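Local coordinates for uncharacterized protein aq_328 (Aquifex aeolicus, PDB 1R4V) that is of unknown function but adopts a single-chain, ancestral-type histone fold and may take part in protein heterodimerization, at residues K27-L32 / L51-V56; Q102-D107 / L138-A143. All coordinates share one frame; numbering follows the deposited sequence.

Interaction 1: K27-L32 / L51-V56; sequences KGFDKL and LLLNSV
Phe29 and Leu53 meet because both carry CG beside the backbone N and opposite the carbonyl carbon, with chi1 near -82° and -62°. The Phe29 ring thereby swings in to meet Leu53, although the first bond of its side chain runs past the facing helix and does not aim at it. Leu53 CD1 comes within 3.7 Å of Phe29 CE1 and stays almost as near to Phe29 CZ, at 4.0 Å, so one methyl obliquely touches two neighbouring ring atoms. Three residues after Phe29, Leu32 meets Leu52, the residue just before Leu53, more loosely through their CD2 methyls, Leu32 CD2 to Leu52 CD2 being 4.2 Å. The contact is small, about 136 Å² in all, and wholly apolar where the segments meet; its four touching residues are buried. It is plain helix-to-helix packing that joins the start of helix 29-40 to the long helix 46-62 in the core of a histone-fold protein. Gly28 is the N-cap of helix 29-40, and its carbonyl O closes the first turn by accepting from Leu32 N at 2.9 Å. Phe29 and Leu32 both reach helix 46-62, Leu32 pointing straight at it. Helix 106-113 helps to fill the same core: Tyr112 meets the Phe29 ring edge-to-face, while Leu109 touches both Phe29 and Leu32. Met135 of helix 131-149 packs on Leu53 and Met160 of helix 157-168 on Leu52.

Interaction 2: Q102-D107 / L138-A143; sequences QDMGVD and LLLMHA
Met104 and Val106 press on Leu140 and Leu139, respectively, in a histone-fold protein whose sequence is assigned two such repeats; here the start of the short helix 106-113 meets the middle of the chain's longest helix, 131-149. The approach begins at Asp103, which makes an Asx turn: its OD2 accepts from Gly105 N at 3.0 Å, with a fairly straight N-H angle of 154°. The donor lies well above the carboxylate plane. This bond spans Met104, a selenomethionine in this crystal. Met104 CG is flanked by both the backbone N and the carbonyl carbon (chi1 68°), and the chain bends again about the CG-SE bond (chi3 80°). That second bend delivers CE to Leu140 CD2 at 4.0 Å, the two side chains lying roughly perpendicular. Phe97 of helix 88-98 touches Met104, Val106 and Leu140, joining both sides of the contact. Gly105, with its positive phi, is the N-cap, and helix 106-113 starts straight after it. Val106 then offers its CG2 methyl to Leu139 CD1, 3.9 Å away; these two side chains run antiparallel alongside one another. Leu139 also packs on Val56 of helix 46-62. Farther along helix 131-149, the His142 ring turns back to the carbonyl of Leu138, one turn earlier. Leu138 O is gripped twice, by His142 ND1 at 2.7 Å in the ring plane and by His142 N at 3.0 Å, the two donors arriving from opposite faces of the carbonyl plane.

From the N terminus, interaction 1 comes first and closes a loop of 18 residues that finishes helix 29-40 and opens helix 46-62. Interaction 2 starts only later and closes a longer loop of 30 residues, mostly helical, between the start of helix 106-113 and helix 131-149. The two therefore follow in series, neither nested nor crossed, yet their centres lie only about 8 Å apart. Polar bridges join them: Lys31 NZ forms a salt bridge with Asp103 OD1 at 2.5 Å, and Ser55 OG probably hydrogen-bonds His142 NE2 at 2.7 Å. Between the two long helices, Leu52 CD1 also packs 3.4 Å from His142 CB, tying both loops into one core.

Interaction 1: K27-L32 / L51-V56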
loop_
_atom_site.group_PDB
_atom_site.type_symbol
_atom_site.label_atom_id
_atom_site.label_comp_id
_atom_site.label_asym_id
_atom_site.label_seq_id
_atom_site.Cartn_x
_atom_site.Cartn_y
_atom_site.Cartn_z
ATOM N N LYS A 27 12.256 -6.875 8.259
ATOM C CA LYS A 27 11.405 -8.007 7.901
ATOM C C LYS A 27 10.371 -7.598 6.858
ATOM O O LYS A 27 9.898 -6.469 6.870
ATOM C CB LYS A 27 10.773 -8.622 9.151
ATOM C CG LYS A 27 11.567 -9.805 9.720
ATOM C CD LYS A 27 13.031 -9.500 10.043
ATOM C CE LYS A 27 13.819 -10.764 10.410
ATOM N NZ LYS A 27 14.432 -11.500 9.253
ATOM N N GLY A 28 10.068 -8.523 5.953
ATOM C CA GLY A 28 9.229 -8.280 4.791
ATOM C C GLY A 28 9.948 -7.892 3.513
ATOM O O GLY A 28 9.474 -8.267 2.448
ATOM N N PHE A 29 11.057 -7.153 3.611
ATOM C CA PHE A 29 11.791 -6.587 2.463
ATOM C C PHE A 29 12.230 -7.727 1.566
ATOM O O PHE A 29 11.952 -7.784 0.366
ATOM C CB PHE A 29 13.017 -5.796 2.928
ATOM C CG PHE A 29 12.757 -4.378 3.372
ATOM C CD1 PHE A 29 11.645 -4.028 4.127
ATOM C CD2 PHE A 29 13.661 -3.378 3.036
ATOM C CE1 PHE A 29 11.440 -2.734 4.532
ATOM C CE2 PHE A 29 13.456 -2.069 3.432
ATOM C CZ PHE A 29 12.346 -1.745 4.188
ATOM N N ASP A 30 12.945 -8.653 2.194
ATOM C CA ASP A 30 13.260 -9.962 1.643
ATOM C C ASP A 30 12.169 -10.521 0.721
ATOM O O ASP A 30 12.372 -10.700 -0.470
ATOM C CB ASP A 30 13.507 -10.871 2.860
ATOM C CG ASP A 30 12.753 -10.368 4.123
ATOM O OD1 ASP A 30 11.623 -10.835 4.476
ATOM O OD2 ASP A 30 13.265 -9.428 4.785
ATOM N N LYS A 31 10.981 -10.760 1.271
ATOM C CA LYS A 31 9.865 -11.393 0.573
ATOM C C LYS A 31 9.235 -10.522 -0.499
ATOM O O LYS A 31 8.743 -11.021 -1.527
ATOM C CB LYS A 31 8.810 -11.776 1.618
ATOM C CG LYS A 31 9.395 -12.847 2.540
ATOM C CD LYS A 31 8.740 -12.936 3.895
ATOM C CE LYS A 31 7.431 -13.621 3.809
ATOM N NZ LYS A 31 7.279 -14.502 5.025
ATOM N N LEU A 32 9.231 -9.218 -0.241
ATOM C CA LEU A 32 8.713 -8.260 -1.211
ATOM C C LEU A 32 9.662 -8.212 -2.396
ATOM O O LEU A 32 9.223 -8.297 -3.533
ATOM C CB LEU A 32 8.602 -6.885 -0.576
ATOM C CG LEU A 32 7.935 -5.815 -1.464
ATOM C CD1 LEU A 32 6.460 -6.089 -1.664
ATOM C CD2 LEU A 32 8.174 -4.463 -0.852
ATOM N N LEU A 51 11.219 3.999 -0.556
ATOM C CA LEU A 51 10.434 4.982 -1.297
ATOM C C LEU A 51 9.048 4.438 -1.625
ATOM O O LEU A 51 8.048 5.153 -1.476
ATOM C CB LEU A 51 11.187 5.423 -2.565
ATOM C CG LEU A 51 12.442 6.274 -2.303
ATOM C CD1 LEU A 51 13.258 6.434 -3.578
ATOM C CD2 LEU A 51 12.076 7.638 -1.790
ATOM N N LEU A 52 8.994 3.181 -2.048
ATOM C CA LEU A 52 7.750 2.492 -2.373
ATOM C C LEU A 52 6.837 2.449 -1.145
ATOM O O LEU A 52 5.661 2.816 -1.215
ATOM C CB LEU A 52 8.045 1.083 -2.874
ATOM C CG LEU A 52 6.871 0.101 -3.012
ATOM C CD1 LEU A 52 5.838 0.635 -4.035
ATOM C CD2 LEU A 52 7.412 -1.226 -3.424
ATOM N N LEU A 53 7.379 2.010 -0.019
ATOM C CA LEU A 53 6.608 1.938 1.227
ATOM C C LEU A 53 6.156 3.294 1.758
ATOM O O LEU A 53 5.063 3.395 2.334
ATOM C CB LEU A 53 7.400 1.185 2.300
ATOM C CG LEU A 53 7.749 -0.265 2.008
ATOM C CD1 LEU A 53 8.563 -0.817 3.200
ATOM C CD2 LEU A 53 6.524 -1.094 1.751
ATOM N N ASN A 54 6.960 4.346 1.574
ATOM C CA ASN A 54 6.533 5.673 1.990
ATOM C C ASN A 54 5.353 6.133 1.130
ATOM O O ASN A 54 4.452 6.774 1.643
ATOM C CB ASN A 54 7.652 6.698 1.961
ATOM C CG ASN A 54 8.642 6.521 3.104
ATOM O OD1 ASN A 54 8.342 5.901 4.127
ATOM N ND2 ASN A 54 9.833 7.092 2.933
ATOM N N SER A 55 5.358 5.781 -0.152
ATOM C CA SER A 55 4.275 6.118 -1.063
ATOM C C SER A 55 3.009 5.317 -0.722
ATOM O O SER A 55 1.897 5.852 -0.744
ATOM C CB SER A 55 4.718 5.911 -2.514
ATOM O OG SER A 55 3.655 6.179 -3.397
ATOM N N VAL A 56 3.167 4.031 -0.403
ATOM C CA VAL A 56 2.052 3.195 0.025
ATOM C C VAL A 56 1.415 3.780 1.292
ATOM O O VAL A 56 0.190 3.929 1.395
ATOM C CB VAL A 56 2.494 1.714 0.203
ATOM C CG1 VAL A 56 1.421 0.897 0.893
ATOM C CG2 VAL A 56 2.835 1.105 -1.152
#

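Interaction 2: Q102-D107 / L138-A143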
loop_
_atom_site.group_PDB
_atom_site.type_symbol
_atom_site.label_atom_id
_atom_site.label_comp_id
_atom_site.label_asym_id
_atom_site.label_seq_id
_atom_site.Cartn_x
_atom_site.Cartn_y
_atom_site.Cartn_z
ATOM N N GLN A 102 1.451 -16.691 -2.682
ATOM C CA GLN A 102 2.779 -16.368 -2.163
ATOM C C GLN A 102 2.748 -15.236 -1.149
ATOM O O GLN A 102 2.040 -14.241 -1.323
ATOM C CB GLN A 102 3.728 -15.980 -3.293
ATOM C CG GLN A 102 5.155 -15.604 -2.837
ATOM C CD GLN A 102 6.170 -15.682 -3.967
ATOM O OE1 GLN A 102 5.957 -16.431 -4.918
ATOM N NE2 GLN A 102 7.260 -14.916 -3.877
ATOM N N ASP A 103 3.528 -15.402 -0.094
ATOM C CA ASP A 103 3.682 -14.393 0.923
ATOM C C ASP A 103 4.682 -13.360 0.387
ATOM O O ASP A 103 5.833 -13.714 0.141
ATOM C CB ASP A 103 4.200 -15.073 2.173
ATOM C CG ASP A 103 4.366 -14.133 3.330
ATOM O OD1 ASP A 103 4.860 -14.641 4.361
ATOM O OD2 ASP A 103 4.059 -12.917 3.322
HETATM N N MSE A 104 4.261 -12.106 0.203
HETATM C CA MSE A 104 5.186 -11.040 -0.236
HETATM C C MSE A 104 5.576 -10.085 0.884
HETATM O O MSE A 104 6.116 -9.009 0.639
HETATM C CB MSE A 104 4.641 -10.293 -1.444
HETATM C CG MSE A 104 3.406 -9.459 -1.173
HETATM SE SE MSE A 104 2.721 -8.403 -2.715
HETATM C CE MSE A 104 1.747 -9.800 -3.662
ATOM N N GLY A 105 5.322 -10.486 2.121
ATOM C CA GLY A 105 5.783 -9.787 3.314
ATOM C C GLY A 105 4.803 -8.749 3.839
ATOM O O GLY A 105 5.174 -7.948 4.684
ATOM N N VAL A 106 3.565 -8.756 3.363
ATOM C CA VAL A 106 2.624 -7.666 3.666
ATOM C C VAL A 106 2.395 -7.490 5.159
ATOM O O VAL A 106 2.375 -6.360 5.644
ATOM C CB VAL A 106 1.306 -7.794 2.874
ATOM C CG1 VAL A 106 0.322 -6.699 3.261
ATOM C CG2 VAL A 106 1.564 -7.693 1.377
ATOM N N ASP A 107 2.284 -8.583 5.910
ATOM C CA ASP A 107 2.086 -8.491 7.356
ATOM C C ASP A 107 3.252 -7.842 8.066
ATOM O O ASP A 107 3.044 -7.042 8.976
ATOM C CB ASP A 107 1.791 -9.852 7.964
ATOM C CG ASP A 107 0.459 -10.393 7.506
ATOM O OD1 ASP A 107 0.389 -11.587 7.132
ATOM O OD2 ASP A 107 -0.562 -9.675 7.471
ATOM N N LEU A 138 -2.547 -1.798 -2.548
ATOM C CA LEU A 138 -1.733 -0.606 -2.792
ATOM C C LEU A 138 -0.359 -0.992 -3.339
ATOM O O LEU A 138 0.185 -0.311 -4.191
ATOM C CB LEU A 138 -1.594 0.244 -1.528
ATOM C CG LEU A 138 -2.842 1.023 -1.118
ATOM C CD1 LEU A 138 -2.641 1.554 0.280
ATOM C CD2 LEU A 138 -3.195 2.126 -2.140
ATOM N N LEU A 139 0.205 -2.099 -2.881
ATOM C CA LEU A 139 1.483 -2.583 -3.398
ATOM C C LEU A 139 1.359 -3.017 -4.852
ATOM O O LEU A 139 2.209 -2.641 -5.674
ATOM C CB LEU A 139 2.037 -3.687 -2.507
ATOM C CG LEU A 139 2.693 -3.209 -1.216
ATOM C CD1 LEU A 139 2.783 -4.425 -0.297
ATOM C CD2 LEU A 139 4.068 -2.610 -1.458
ATOM N N LEU A 140 0.303 -3.754 -5.192
ATOM C CA LEU A 140 0.094 -4.196 -6.566
ATOM C C LEU A 140 -0.188 -3.046 -7.482
ATOM O O LEU A 140 0.290 -3.052 -8.607
ATOM C CB LEU A 140 -1.068 -5.164 -6.706
ATOM C CG LEU A 140 -0.827 -6.512 -6.023
ATOM C CD1 LEU A 140 -2.013 -7.394 -6.357
ATOM C CD2 LEU A 140 0.488 -7.156 -6.427
HETATM N N MSE A 141 -0.988 -2.090 -7.004
HETATM C CA MSE A 141 -1.188 -0.861 -7.757
HETATM C C MSE A 141 0.100 -0.107 -8.073
HETATM O O MSE A 141 0.323 0.283 -9.225
HETATM C CB MSE A 141 -2.173 0.038 -7.049
HETATM C CG MSE A 141 -2.382 1.264 -7.868
HETATM SE SE MSE A 141 -1.368 2.809 -7.111
HETATM C CE MSE A 141 -2.174 4.212 -8.251
ATOM N N HIS A 142 0.949 0.091 -7.074
ATOM C CA HIS A 142 2.258 0.694 -7.281
ATOM C C HIS A 142 3.123 -0.097 -8.261
ATOM O O HIS A 142 3.787 0.509 -9.071
ATOM C CB HIS A 142 3.031 0.872 -5.977
ATOM C CG HIS A 142 2.596 2.058 -5.187
ATOM N ND1 HIS A 142 1.403 2.094 -4.497
ATOM C CD2 HIS A 142 3.199 3.248 -4.965
ATOM C CE1 HIS A 142 1.292 3.257 -3.878
ATOM N NE2 HIS A 142 2.367 3.976 -4.154
ATOM N N ALA A 143 3.108 -1.419 -8.211
ATOM C CA ALA A 143 3.865 -2.216 -9.187
ATOM C C ALA A 143 3.391 -1.918 -10.620
ATOM O O ALA A 143 4.198 -1.822 -11.537
ATOM C CB ALA A 143 3.744 -3.709 -8.861
#